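Local atomic coordinates of putative polyketide cyclase SMa1630 (Sinorhizobium meliloti 1021, PDB entry 4U13), a protein that is of unproven function but probably acts as a polyketide cyclase or related small-molecule enzyme with an NTF2-like fold. Residues M4-I9 and A75-K80; N11-A16 and D23-T28; R50-A55 and A59-E64; A79-R84 and V90-S95. All coordinates share one frame; numbering follows the deposited sequence.

Interaction 1. Residues M4-I9 and A75-K80; sequences MDLPDI and ALVRAK
L6 and V77 make the closer of two apolar contacts between the N-terminal segment M4-I9 and strand A75-K80. Methyl CD2 of L6 meets methyl CG2 of V77 at 3.6 Å. The two side chains cross at about a right angle, and CD2 and CG2 are the branches that touch. CG of L6 stands anti to its carbonyl carbon (chi1 -69°), which carries the branched end across to the strand. V77 presents CG2, which is likewise anti to its carbonyl carbon. The second contact is lighter: CG of the P7 ring faces CB of A75 at 4.2 Å, and the small alanine lets the ring corner approach the strand. P7 occupies the N-cap position of helix 8-19, where a proline fits because its ring fixes phi and no backbone N-H is needed. In the NTF2-like fold an N-terminal helix packs on a strongly curved sheet, and this contact lays the entry to that helix against strand 74-82. A75 and V77 are two residues apart and send their side chains to the same side of that strand, which is how both reach one short segment. L6 also touches N11 of helix 8-19, just ahead of which it lies, and S68 of strand 62-71, while V77 packs on F14 as well. No hydrogen bond joins the two segments. The strand's backbone is paired instead with its neighbours, A75 with F96 and V77 with Y94.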
loop_
_atom_site.group_PDB
_atom_site.type_symbol
_atom_site.label_atom_id
_atom_site.label_comp_id
_atom_site.label_asym_id
_atom_site.label_seq_id
_atom_site.Cartn_x
_atom_site.Cartn_y
_atom_site.Cartn_z
HETATM N N MSE A 4 -2.759 9.380 -6.413
HETATM C CA MSE A 4 -2.571 10.097 -7.690
HETATM C C MSE A 4 -2.022 11.509 -7.491
HETATM O O MSE A 4 -1.496 12.081 -8.427
HETATM C CB MSE A 4 -3.837 10.064 -8.545
HETATM C CG MSE A 4 -5.055 10.610 -7.801
HETATM SE SE MSE A 4 -6.308 11.547 -9.019
HETATM C CE MSE A 4 -6.113 13.388 -8.310
ATOM N N ASP A 5 -2.095 12.068 -6.274
ATOM C CA ASP A 5 -1.493 13.383 -5.971
ATOM C C ASP A 5 0.014 13.332 -6.006
ATOM O O ASP A 5 0.643 14.379 -6.047
ATOM C CB ASP A 5 -1.881 13.917 -4.582
ATOM C CG ASP A 5 -3.385 14.088 -4.405
ATOM O OD1 ASP A 5 -4.139 13.868 -5.368
ATOM O OD2 ASP A 5 -3.828 14.443 -3.293
ATOM N N LEU A 6 0.591 12.135 -5.955
ATOM C CA LEU A 6 2.039 11.994 -5.902
ATOM C C LEU A 6 2.577 11.790 -7.279
ATOM O O LEU A 6 1.889 11.240 -8.097
ATOM C CB LEU A 6 2.404 10.799 -5.031
ATOM C CG LEU A 6 2.115 10.985 -3.534
ATOM C CD1 LEU A 6 2.392 9.729 -2.710
ATOM C CD2 LEU A 6 2.938 12.150 -3.020
ATOM N N PRO A 7 3.783 12.294 -7.567
ATOM C CA PRO A 7 4.501 11.887 -8.791
ATOM C C PRO A 7 4.638 10.349 -8.862
ATOM O O PRO A 7 4.810 9.687 -7.836
ATOM C CB PRO A 7 5.890 12.516 -8.638
ATOM C CG PRO A 7 5.778 13.543 -7.581
ATOM C CD PRO A 7 4.526 13.291 -6.777
ATOM N N ASP A 8 4.576 9.766 -10.051
ATOM C CA ASP A 8 4.650 8.308 -10.152
ATOM C C ASP A 8 5.821 7.713 -9.368
ATOM O O ASP A 8 5.695 6.664 -8.762
ATOM C CB ASP A 8 4.793 7.881 -11.605
ATOM C CG ASP A 8 3.507 7.990 -12.355
ATOM O OD1 ASP A 8 2.454 7.983 -11.687
ATOM O OD2 ASP A 8 3.543 8.080 -13.602
ATOM N N ILE A 9 6.967 8.373 -9.431
ATOM C CA ILE A 9 8.161 7.827 -8.860
ATOM C C ILE A 9 8.135 7.784 -7.312
ATOM O O ILE A 9 8.661 6.859 -6.710
ATOM C CB ILE A 9 9.411 8.546 -9.388
ATOM C CG1 ILE A 9 10.672 7.736 -9.063
ATOM C CG2 ILE A 9 9.513 9.933 -8.800
ATOM C CD1 ILE A 9 10.725 6.402 -9.783
ATOM N N ALA A 75 9.229 17.093 -3.987
ATOM C CA ALA A 75 7.965 16.592 -3.432
ATOM C C ALA A 75 8.113 16.272 -1.950
ATOM O O ALA A 75 9.028 15.556 -1.526
ATOM C CB ALA A 75 7.492 15.374 -4.178
ATOM N N LEU A 76 7.181 16.826 -1.183
ATOM C CA LEU A 76 7.177 16.769 0.267
ATOM C C LEU A 76 5.993 15.980 0.739
ATOM O O LEU A 76 4.851 16.379 0.505
ATOM C CB LEU A 76 7.056 18.158 0.850
ATOM C CG LEU A 76 8.372 18.870 1.145
ATOM C CD1 LEU A 76 9.227 18.999 -0.108
ATOM C CD2 LEU A 76 8.087 20.251 1.756
ATOM N N VAL A 77 6.267 14.891 1.456
ATOM C CA VAL A 77 5.242 13.967 1.859
ATOM C C VAL A 77 5.301 13.775 3.365
ATOM O O VAL A 77 6.355 13.494 3.939
ATOM C CB VAL A 77 5.394 12.609 1.093
ATOM C CG1 VAL A 77 4.306 11.609 1.447
ATOM C CG2 VAL A 77 5.289 12.825 -0.386
ATOM N N ARG A 78 4.166 13.978 4.014
ATOM C CA ARG A 78 4.032 13.656 5.410
ATOM C C ARG A 78 3.616 12.192 5.485
ATOM O O ARG A 78 2.601 11.777 4.839
ATOM C CB ARG A 78 2.998 14.526 6.108
ATOM C CG ARG A 78 3.483 15.946 6.332
ATOM C CD ARG A 78 2.360 16.802 6.925
ATOM N NE ARG A 78 1.893 16.279 8.237
ATOM C CZ ARG A 78 2.386 16.653 9.431
ATOM N NH1 ARG A 78 3.386 17.528 9.482
ATOM N NH2 ARG A 78 1.892 16.132 10.562
ATOM N N ALA A 79 4.361 11.403 6.273
ATOM C CA ALA A 79 4.006 10.012 6.387
ATOM C C ALA A 79 3.951 9.527 7.825
ATOM O O ALA A 79 4.780 9.891 8.664
ATOM C CB ALA A 79 4.942 9.168 5.528
ATOM N N LYS A 80 2.929 8.740 8.134
ATOM C CA LYS A 80 2.808 8.201 9.471
ATOM C C LYS A 80 3.664 6.961 9.471
ATOM O O LYS A 80 3.529 6.086 8.637
ATOM C CB LYS A 80 1.381 7.884 9.852
ATOM C CG LYS A 80 1.268 7.592 11.347
ATOM C CD LYS A 80 -0.140 7.151 11.759
ATOM C CE LYS A 80 -0.396 5.703 11.385
ATOM N NZ LYS A 80 -1.849 5.448 11.172
#

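Interaction 2. Residues N11-A16 and D23-T28; sequences NMYFDA and DALSET
Y13 and L25 lie side by side and point the same way, with methyl CD2 of L25 3.8 Å from CE1 of the tyrosine ring and approaching it obliquely. The ring is set there by its CG standing anti to the backbone N (chi1 178°). Methyl CG2 of T28 comes to the edge of the same ring, near its plane. M12, here a selenomethionine, slides past T28 in the opposite direction; its chain runs extended before bending at chi3 (-56°), and both CG and SE lie 3.6 Å from OG1 of T28. Nearer the connection between the helices, the backbones come close because the residues are small: CB of A16 sits 3.9 Å from CB of A24 and 3.8 Å from the backbone N of L25, and the CA atoms of A16 and L25 are 5.5 Å apart. Helices 8-19 and 22-26 are thereby folded against each other across their short connection, while W51 and W52 of helix 44-59 pack on Y13 and L25. The buried hydroxyl of T28, facing M12, makes a weak 3.3 Å bond from OG1 to A24 O; no hydrogen bond joins the segments, so burial of apolar groups carries the contact.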
loop_
_atom_site.group_PDB
_atom_site.type_symbol
_atom_site.label_atom_id
_atom_site.label_comp_id
_atom_site.label_asym_id
_atom_site.label_seq_id
_atom_site.Cartn_x
_atom_site.Cartn_y
_atom_site.Cartn_z
ATOM N N ASN A 11 5.408 7.517 -5.625
ATOM C CA ASN A 11 4.490 6.416 -5.372
ATOM C C ASN A 11 5.125 5.011 -5.451
ATOM O O ASN A 11 4.751 4.083 -4.710
ATOM C CB ASN A 11 3.399 6.512 -6.379
ATOM C CG ASN A 11 2.104 6.095 -5.823
ATOM O OD1 ASN A 11 1.336 6.948 -5.372
ATOM N ND2 ASN A 11 1.837 4.780 -5.835
HETATM N N MSE A 12 6.082 4.870 -6.360
HETATM C CA MSE A 12 6.838 3.639 -6.500
HETATM C C MSE A 12 7.697 3.376 -5.274
HETATM O O MSE A 12 7.781 2.244 -4.824
HETATM C CB MSE A 12 7.676 3.777 -7.764
HETATM C CG MSE A 12 8.370 2.470 -8.184
HETATM SE SE MSE A 12 9.543 2.738 -9.809
HETATM C CE MSE A 12 8.123 3.472 -11.016
ATOM N N TYR A 13 8.337 4.417 -4.739
ATOM C CA TYR A 13 9.045 4.322 -3.488
ATOM C C TYR A 13 8.189 3.699 -2.383
ATOM O O TYR A 13 8.563 2.678 -1.809
ATOM C CB TYR A 13 9.603 5.683 -3.049
ATOM C CG TYR A 13 10.295 5.556 -1.735
ATOM C CD1 TYR A 13 11.615 5.161 -1.663
ATOM C CD2 TYR A 13 9.584 5.680 -0.567
ATOM C CE1 TYR A 13 12.226 4.954 -0.448
ATOM C CE2 TYR A 13 10.166 5.463 0.668
ATOM C CZ TYR A 13 11.489 5.102 0.715
ATOM O OH TYR A 13 12.088 4.892 1.957
ATOM N N PHE A 14 7.015 4.252 -2.123
ATOM C CA PHE A 14 6.197 3.785 -1.003
ATOM C C PHE A 14 5.581 2.433 -1.237
ATOM O O PHE A 14 5.396 1.680 -0.287
ATOM C CB PHE A 14 5.091 4.785 -0.688
ATOM C CG PHE A 14 5.605 5.998 0.032
ATOM C CD1 PHE A 14 6.027 5.890 1.322
ATOM C CD2 PHE A 14 5.733 7.207 -0.607
ATOM C CE1 PHE A 14 6.513 6.992 1.995
ATOM C CE2 PHE A 14 6.194 8.303 0.047
ATOM C CZ PHE A 14 6.631 8.184 1.357
ATOM N N ASP A 15 5.297 2.089 -2.488
ATOM C CA ASP A 15 4.721 0.742 -2.828
ATOM C C ASP A 15 5.747 -0.356 -2.578
ATOM O O ASP A 15 5.446 -1.467 -2.037
ATOM C CB ASP A 15 4.314 0.652 -4.299
ATOM C CG ASP A 15 2.992 1.412 -4.623
ATOM O OD1 ASP A 15 2.085 1.462 -3.767
ATOM O OD2 ASP A 15 2.840 1.938 -5.756
ATOM N N ALA A 16 6.963 -0.006 -2.935
ATOM C CA ALA A 16 8.087 -0.913 -2.778
ATOM C C ALA A 16 8.551 -1.041 -1.339
ATOM O O ALA A 16 8.826 -2.140 -0.884
ATOM C CB ALA A 16 9.245 -0.432 -3.640
ATOM N N ASP A 23 13.942 -5.164 -5.586
ATOM C CA ASP A 23 14.192 -4.767 -6.979
ATOM C C ASP A 23 13.600 -3.455 -7.323
ATOM O O ASP A 23 14.261 -2.609 -7.924
ATOM C CB ASP A 23 13.614 -5.779 -7.950
ATOM C CG ASP A 23 14.408 -7.024 -7.964
ATOM O OD1 ASP A 23 15.644 -6.930 -8.129
ATOM O OD2 ASP A 23 13.818 -8.097 -7.773
ATOM N N ALA A 24 12.333 -3.294 -6.960
ATOM C CA ALA A 24 11.599 -2.105 -7.343
ATOM C C ALA A 24 12.233 -0.908 -6.641
ATOM O O ALA A 24 12.494 0.148 -7.245
ATOM C CB ALA A 24 10.133 -2.273 -6.985
ATOM N N LEU A 25 12.528 -1.093 -5.367
ATOM C CA LEU A 25 13.206 -0.063 -4.567
ATOM C C LEU A 25 14.560 0.352 -5.161
ATOM O O LEU A 25 14.849 1.513 -5.248
ATOM C CB LEU A 25 13.405 -0.580 -3.156
ATOM C CG LEU A 25 13.665 0.365 -1.978
ATOM C CD1 LEU A 25 15.107 0.877 -1.929
ATOM C CD2 LEU A 25 12.670 1.506 -1.890
ATOM N N SER A 26 15.392 -0.598 -5.555
ATOM C CA SER A 26 16.698 -0.280 -6.115
ATOM C C SER A 26 16.577 0.543 -7.407
ATOM O O SER A 26 17.334 1.480 -7.610
ATOM C CB SER A 26 17.488 -1.564 -6.377
ATOM O OG SER A 26 16.989 -2.241 -7.522
ATOM N N GLU A 27 15.597 0.216 -8.239
ATOM C CA GLU A 27 15.387 0.887 -9.538
ATOM C C GLU A 27 14.711 2.290 -9.368
ATOM O O GLU A 27 14.515 3.023 -10.325
ATOM C CB GLU A 27 14.671 -0.083 -10.570
ATOM C CG GLU A 27 13.204 -0.513 -10.308
ATOM C CD GLU A 27 12.793 -1.900 -10.893
ATOM O OE1 GLU A 27 13.560 -2.882 -10.728
ATOM O OE2 GLU A 27 11.672 -2.036 -11.474
ATOM N N THR A 28 14.414 2.683 -8.131
ATOM C CA THR A 28 13.731 3.935 -7.839
ATOM C C THR A 28 14.676 5.138 -7.739
ATOM O O THR A 28 14.293 6.265 -8.052
ATOM C CB THR A 28 12.904 3.734 -6.557
ATOM O OG1 THR A 28 11.610 3.270 -6.912
ATOM C CG2 THR A 28 12.732 4.943 -5.790
#

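Interaction 3. Residues R50-A55 and A59-E64; sequences RWWVAA and ASYVAE
A59 N donates to A55 O over 3.0 Å at an N-H...O angle of 153°, an i to i+4 helical bond, after which S60 takes a positive phi (46°) and the chain leaves helix 44-59 to begin strand 62-71. Y61 then folds back onto the helix end. Its CG lies between the backbone N and the carbonyl carbon (chi1 63°), and this turns the ring edge toward the last helical turn: CD1 comes 3.7 Å from A55 O, near the ring plane, and CE1 lies 3.9 Å from A55 CB. Alanine suits this place, since its lone methyl lets the aromatic edge come up to the backbone. Farther out, W52 and Y61 cross at about a right angle, with the phenol OH 3.4 Å from CD1 of the indole and reaching it obliquely. The two do not hydrogen-bond to each other. Both turn to D17 of helix 8-19: W52 NE1 gives OD1 a hydrogen bond and Y61 OH makes a weak one with the same oxygen. K56 adds a cation-pi contact to the tyrosine ring. With an alanine in place of Y61, a gap would probably open beside A55, and K56 would be left without its aromatic partner and D17 without the weak hydroxyl contact. The indole of W52 also rests on T22. Tyrosine thus combines two roles at this surface contact, a ring edge for the methyl and carbonyl of A55 and a polar end for the carboxylate, and that carboxylate oxygen is shared with the tryptophan N-H.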
loop_
_atom_site.group_PDB
_atom_site.type_symbol
_atom_site.label_atom_id
_atom_site.label_comp_id
_atom_site.label_asym_id
_atom_site.label_seq_id
_atom_site.Cartn_x
_atom_site.Cartn_y
_atom_site.Cartn_z
ATOM N N ARG A 50 21.414 -0.855 1.908
ATOM C CA ARG A 50 21.868 -1.327 3.230
ATOM C C ARG A 50 21.033 -0.671 4.281
ATOM O O ARG A 50 20.570 -1.309 5.209
ATOM C CB ARG A 50 23.357 -1.036 3.476
ATOM C CG ARG A 50 24.281 -1.960 2.660
ATOM C CD ARG A 50 25.735 -2.000 3.135
ATOM N NE ARG A 50 26.317 -0.690 3.387
ATOM C CZ ARG A 50 27.470 -0.484 4.015
ATOM N NH1 ARG A 50 27.889 0.772 4.200
ATOM N NH2 ARG A 50 28.199 -1.515 4.462
ATOM N N TRP A 51 20.813 0.612 4.077
ATOM C CA TRP A 51 20.091 1.397 4.995
ATOM C C TRP A 51 18.642 0.906 5.124
ATOM O O TRP A 51 18.124 0.811 6.265
ATOM C CB TRP A 51 20.109 2.822 4.520
ATOM C CG TRP A 51 18.994 3.665 5.112
ATOM C CD1 TRP A 51 18.939 4.185 6.375
ATOM C CD2 TRP A 51 17.815 4.083 4.447
ATOM N NE1 TRP A 51 17.767 4.905 6.541
ATOM C CE2 TRP A 51 17.058 4.860 5.372
ATOM C CE3 TRP A 51 17.301 3.869 3.165
ATOM C CZ2 TRP A 51 15.834 5.453 5.032
ATOM C CZ3 TRP A 51 16.045 4.425 2.836
ATOM C CH2 TRP A 51 15.338 5.210 3.763
ATOM N N TRP A 52 18.011 0.628 3.971
ATOM C CA TRP A 52 16.621 0.196 3.911
ATOM C C TRP A 52 16.429 -1.185 4.562
ATOM O O TRP A 52 15.483 -1.418 5.345
ATOM C CB TRP A 52 16.164 0.217 2.449
ATOM C CG TRP A 52 14.757 -0.196 2.222
ATOM C CD1 TRP A 52 13.640 0.528 2.469
ATOM C CD2 TRP A 52 14.318 -1.410 1.625
ATOM N NE1 TRP A 52 12.531 -0.172 2.104
ATOM C CE2 TRP A 52 12.911 -1.367 1.581
ATOM C CE3 TRP A 52 14.982 -2.552 1.139
ATOM C CZ2 TRP A 52 12.144 -2.421 1.071
ATOM C CZ3 TRP A 52 14.225 -3.598 0.644
ATOM C CH2 TRP A 52 12.809 -3.517 0.597
ATOM N N VAL A 53 17.350 -2.099 4.276
ATOM C CA VAL A 53 17.329 -3.411 4.902
ATOM C C VAL A 53 17.460 -3.371 6.454
ATOM O O VAL A 53 16.637 -3.977 7.158
ATOM C CB VAL A 53 18.414 -4.304 4.273
ATOM C CG1 VAL A 53 18.578 -5.612 5.040
ATOM C CG2 VAL A 53 18.051 -4.641 2.806
ATOM N N ALA A 54 18.459 -2.642 6.979
ATOM C CA ALA A 54 18.630 -2.503 8.428
ATOM C C ALA A 54 17.388 -1.885 9.130
ATOM O O ALA A 54 17.011 -2.320 10.215
ATOM C CB ALA A 54 19.876 -1.689 8.766
ATOM N N ALA A 55 16.766 -0.893 8.509
ATOM C CA ALA A 55 15.645 -0.257 9.109
ATOM C C ALA A 55 14.460 -1.200 9.181
ATOM O O ALA A 55 13.689 -1.171 10.139
ATOM C CB ALA A 55 15.290 1.015 8.344
ATOM N N ALA A 59 12.926 -2.277 12.832
ATOM C CA ALA A 59 11.601 -1.909 13.329
ATOM C C ALA A 59 10.361 -2.541 12.675
ATOM O O ALA A 59 9.240 -2.350 13.205
ATOM C CB ALA A 59 11.472 -0.409 13.357
ATOM N N SER A 60 10.526 -3.278 11.558
ATOM C CA SER A 60 9.371 -3.806 10.788
ATOM C C SER A 60 8.292 -2.723 10.591
ATOM O O SER A 60 7.110 -2.926 10.877
ATOM C CB SER A 60 8.763 -4.988 11.543
ATOM O OG SER A 60 9.729 -6.005 11.780
ATOM N N TYR A 61 8.710 -1.556 10.143
ATOM C CA TYR A 61 7.820 -0.389 10.116
ATOM C C TYR A 61 6.883 -0.394 8.920
ATOM O O TYR A 61 7.177 -0.981 7.910
ATOM C CB TYR A 61 8.631 0.912 10.045
ATOM C CG TYR A 61 9.464 1.022 8.762
ATOM C CD1 TYR A 61 10.752 0.506 8.700
ATOM C CD2 TYR A 61 8.942 1.618 7.625
ATOM C CE1 TYR A 61 11.490 0.577 7.549
ATOM C CE2 TYR A 61 9.697 1.735 6.457
ATOM C CZ TYR A 61 10.978 1.190 6.402
ATOM O OH TYR A 61 11.771 1.282 5.239
ATOM N N VAL A 62 5.808 0.366 9.053
ATOM C CA VAL A 62 4.947 0.762 7.979
ATOM C C VAL A 62 5.018 2.334 7.854
ATOM O O VAL A 62 4.776 3.031 8.821
ATOM C CB VAL A 62 3.516 0.237 8.325
ATOM C CG1 VAL A 62 2.390 0.953 7.570
ATOM C CG2 VAL A 62 3.411 -1.277 8.104
ATOM N N ALA A 63 5.361 2.870 6.671
ATOM C CA ALA A 63 5.233 4.285 6.320
ATOM C C ALA A 63 4.009 4.510 5.462
ATOM O O ALA A 63 3.910 3.989 4.382
ATOM C CB ALA A 63 6.447 4.774 5.568
ATOM N N GLU A 64 3.067 5.319 5.930
ATOM C CA GLU A 64 1.813 5.508 5.236
ATOM C C GLU A 64 1.693 6.990 4.826
ATOM O O GLU A 64 1.509 7.822 5.690
ATOM C CB GLU A 64 0.680 5.070 6.168
ATOM C CG GLU A 64 -0.700 5.583 5.779
ATOM C CD GLU A 64 -1.780 5.254 6.804
ATOM O OE1 GLU A 64 -1.485 5.076 8.031
ATOM O OE2 GLU A 64 -2.955 5.229 6.373
#

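Interaction 4. Residues A79-R84 and V90-S95; sequences AKVSGR and VTLTYS
V81 overlaps L92 through its methyl CG2, which lies 3.9 Å from CD1 of the leucine, the two side chains crossing obliquely. The same methyl comes to the edge of the Y94 ring, near its plane and 4.2 Å from the hydroxyl OH. Farther along, A79 CB approaches CE1 of that ring at 4.1 Å, and alanine's small size leaves room for the aromatic group. V81 can do this because its CG2 is anti to the carbonyl carbon, with CG1 anti to the backbone N (chi1 -179°); its CB also meets CG1 of V90 on the same face of the sheet.

Beneath these side chains runs the ladder of a beta hairpin. A79 with L92 and V81 with V90 are antiparallel hydrogen-bonded pairs, and K80 with T91 is the non-hydrogen-bonded pair between them. A79 N reaches L92 O, and V81 N reaches V90 O, each over 2.7 Å, while the return bonds L92 N to A79 O and V90 N to V81 O measure 2.9 Å. T91 CA adds a CA-H...O contact to A79 O. Beta-branched valine and threonine suit such extended backbone. The local strand axes make an angle of 133°, so the antiparallel pair is strongly twisted. Strand 74-82 lies between strands 62-71 and 90-99, and Y94 is placed among F14 of helix 8-19, A63 of strand 62-71, and L106 and I108 of strand 102-108.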
loop_
_atom_site.group_PDB
_atom_site.type_symbol
_atom_site.label_atom_id
_atom_site.label_comp_id
_atom_site.label_asym_id
_atom_site.label_seq_id
_atom_site.Cartn_x
_atom_site.Cartn_y
_atom_site.Cartn_z
ATOM N N ALA A 79 4.361 11.403 6.273
ATOM C CA ALA A 79 4.006 10.012 6.387
ATOM C C ALA A 79 3.951 9.527 7.825
ATOM O O ALA A 79 4.780 9.891 8.664
ATOM C CB ALA A 79 4.942 9.168 5.528
ATOM N N LYS A 80 2.929 8.740 8.134
ATOM C CA LYS A 80 2.808 8.201 9.471
ATOM C C LYS A 80 3.664 6.961 9.471
ATOM O O LYS A 80 3.529 6.086 8.637
ATOM C CB LYS A 80 1.381 7.884 9.852
ATOM C CG LYS A 80 1.268 7.592 11.347
ATOM C CD LYS A 80 -0.140 7.151 11.759
ATOM C CE LYS A 80 -0.396 5.703 11.385
ATOM N NZ LYS A 80 -1.849 5.448 11.172
ATOM N N VAL A 81 4.607 6.933 10.380
ATOM C CA VAL A 81 5.501 5.785 10.527
ATOM C C VAL A 81 5.154 5.043 11.806
ATOM O O VAL A 81 5.072 5.621 12.870
ATOM C CB VAL A 81 6.962 6.235 10.550
ATOM C CG1 VAL A 81 7.848 5.050 10.665
ATOM C CG2 VAL A 81 7.219 7.018 9.275
ATOM N N SER A 82 5.016 3.743 11.700
ATOM C CA SER A 82 4.456 2.962 12.754
ATOM C C SER A 82 5.338 1.732 12.865
ATOM O O SER A 82 5.705 1.155 11.843
ATOM C CB SER A 82 3.045 2.579 12.281
ATOM O OG SER A 82 2.278 2.068 13.335
ATOM N N GLY A 83 5.652 1.289 14.081
ATOM C CA GLY A 83 6.404 0.013 14.244
ATOM C C GLY A 83 6.980 -0.247 15.626
ATOM O O GLY A 83 6.582 0.389 16.605
ATOM N N ARG A 84 7.911 -1.188 15.677
ATOM C CA ARG A 84 8.596 -1.590 16.896
ATOM C C ARG A 84 9.830 -0.663 17.096
ATOM O O ARG A 84 10.952 -0.986 16.720
ATOM C CB ARG A 84 8.984 -3.097 16.852
ATOM C CG ARG A 84 9.641 -3.646 18.139
ATOM C CD ARG A 84 10.287 -5.069 18.055
ATOM N NE ARG A 84 11.119 -5.264 16.838
ATOM C CZ ARG A 84 10.678 -5.704 15.642
ATOM N NH1 ARG A 84 11.520 -5.811 14.610
ATOM N NH2 ARG A 84 9.394 -6.038 15.459
ATOM N N VAL A 90 4.958 7.814 14.687
ATOM C CA VAL A 90 5.425 9.185 14.556
ATOM C C VAL A 90 5.192 9.685 13.137
ATOM O O VAL A 90 5.182 8.911 12.184
ATOM C CB VAL A 90 6.904 9.290 14.945
ATOM C CG1 VAL A 90 7.786 8.575 13.948
ATOM C CG2 VAL A 90 7.305 10.743 15.080
ATOM N N THR A 91 4.933 10.978 12.993
ATOM C CA THR A 91 4.704 11.534 11.688
ATOM C C THR A 91 5.933 12.228 11.207
ATOM O O THR A 91 6.486 13.007 11.910
ATOM C CB THR A 91 3.534 12.480 11.653
ATOM O OG1 THR A 91 2.334 11.740 11.882
ATOM C CG2 THR A 91 3.402 13.017 10.252
ATOM N N LEU A 92 6.336 11.957 9.961
ATOM C CA LEU A 92 7.595 12.471 9.404
ATOM C C LEU A 92 7.379 13.082 8.043
ATOM O O LEU A 92 6.448 12.729 7.352
ATOM C CB LEU A 92 8.613 11.316 9.232
ATOM C CG LEU A 92 9.218 10.776 10.522
ATOM C CD1 LEU A 92 10.009 9.484 10.323
ATOM C CD2 LEU A 92 10.096 11.872 11.116
ATOM N N THR A 93 8.295 13.960 7.662
ATOM C CA THR A 93 8.290 14.538 6.350
ATOM C C THR A 93 9.378 13.939 5.499
ATOM O O THR A 93 10.547 14.000 5.841
ATOM C CB THR A 93 8.450 16.077 6.394
ATOM O OG1 THR A 93 7.345 16.641 7.115
ATOM C CG2 THR A 93 8.453 16.659 4.956
ATOM N N TYR A 94 8.953 13.337 4.400
ATOM C CA TYR A 94 9.855 12.814 3.377
ATOM C C TYR A 94 10.004 13.837 2.229
ATOM O O TYR A 94 9.045 14.068 1.488
ATOM C CB TYR A 94 9.276 11.505 2.813
ATOM C CG TYR A 94 9.430 10.240 3.669
ATOM C CD1 TYR A 94 8.951 10.179 4.998
ATOM C CD2 TYR A 94 10.028 9.097 3.136
ATOM C CE1 TYR A 94 9.080 9.024 5.773
ATOM C CE2 TYR A 94 10.159 7.929 3.887
ATOM C CZ TYR A 94 9.680 7.889 5.206
ATOM O OH TYR A 94 9.802 6.722 5.929
ATOM N N SER A 95 11.186 14.428 2.082
ATOM C CA SER A 95 11.438 15.373 0.985
ATOM C C SER A 95 12.203 14.736 -0.118
ATOM O O SER A 95 13.356 14.435 0.024
ATOM C CB SER A 95 12.234 16.600 1.461
ATOM O OG SER A 95 11.504 17.269 2.468
#

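How the interactions relate
From the N terminus, interaction 1 opens first and closes last among the first three, joining 4-9 to strand 74-82; interactions 2 and 3 are nested inside its long loop. They lie in series: interaction 2 closes a short loop between helices 8-19 and 22-26, and interaction 3 a shorter one between helix 44-59 and the start of strand 62-71. Interaction 4 begins where interaction 1 ends, sharing A79 and K80, and closes the hairpin with strand 90-99. Helix 8-19 lies against both that hairpin and helix 44-59, and V62 to S82 backbone pairing ties interactions 3 and 4 into one sheet.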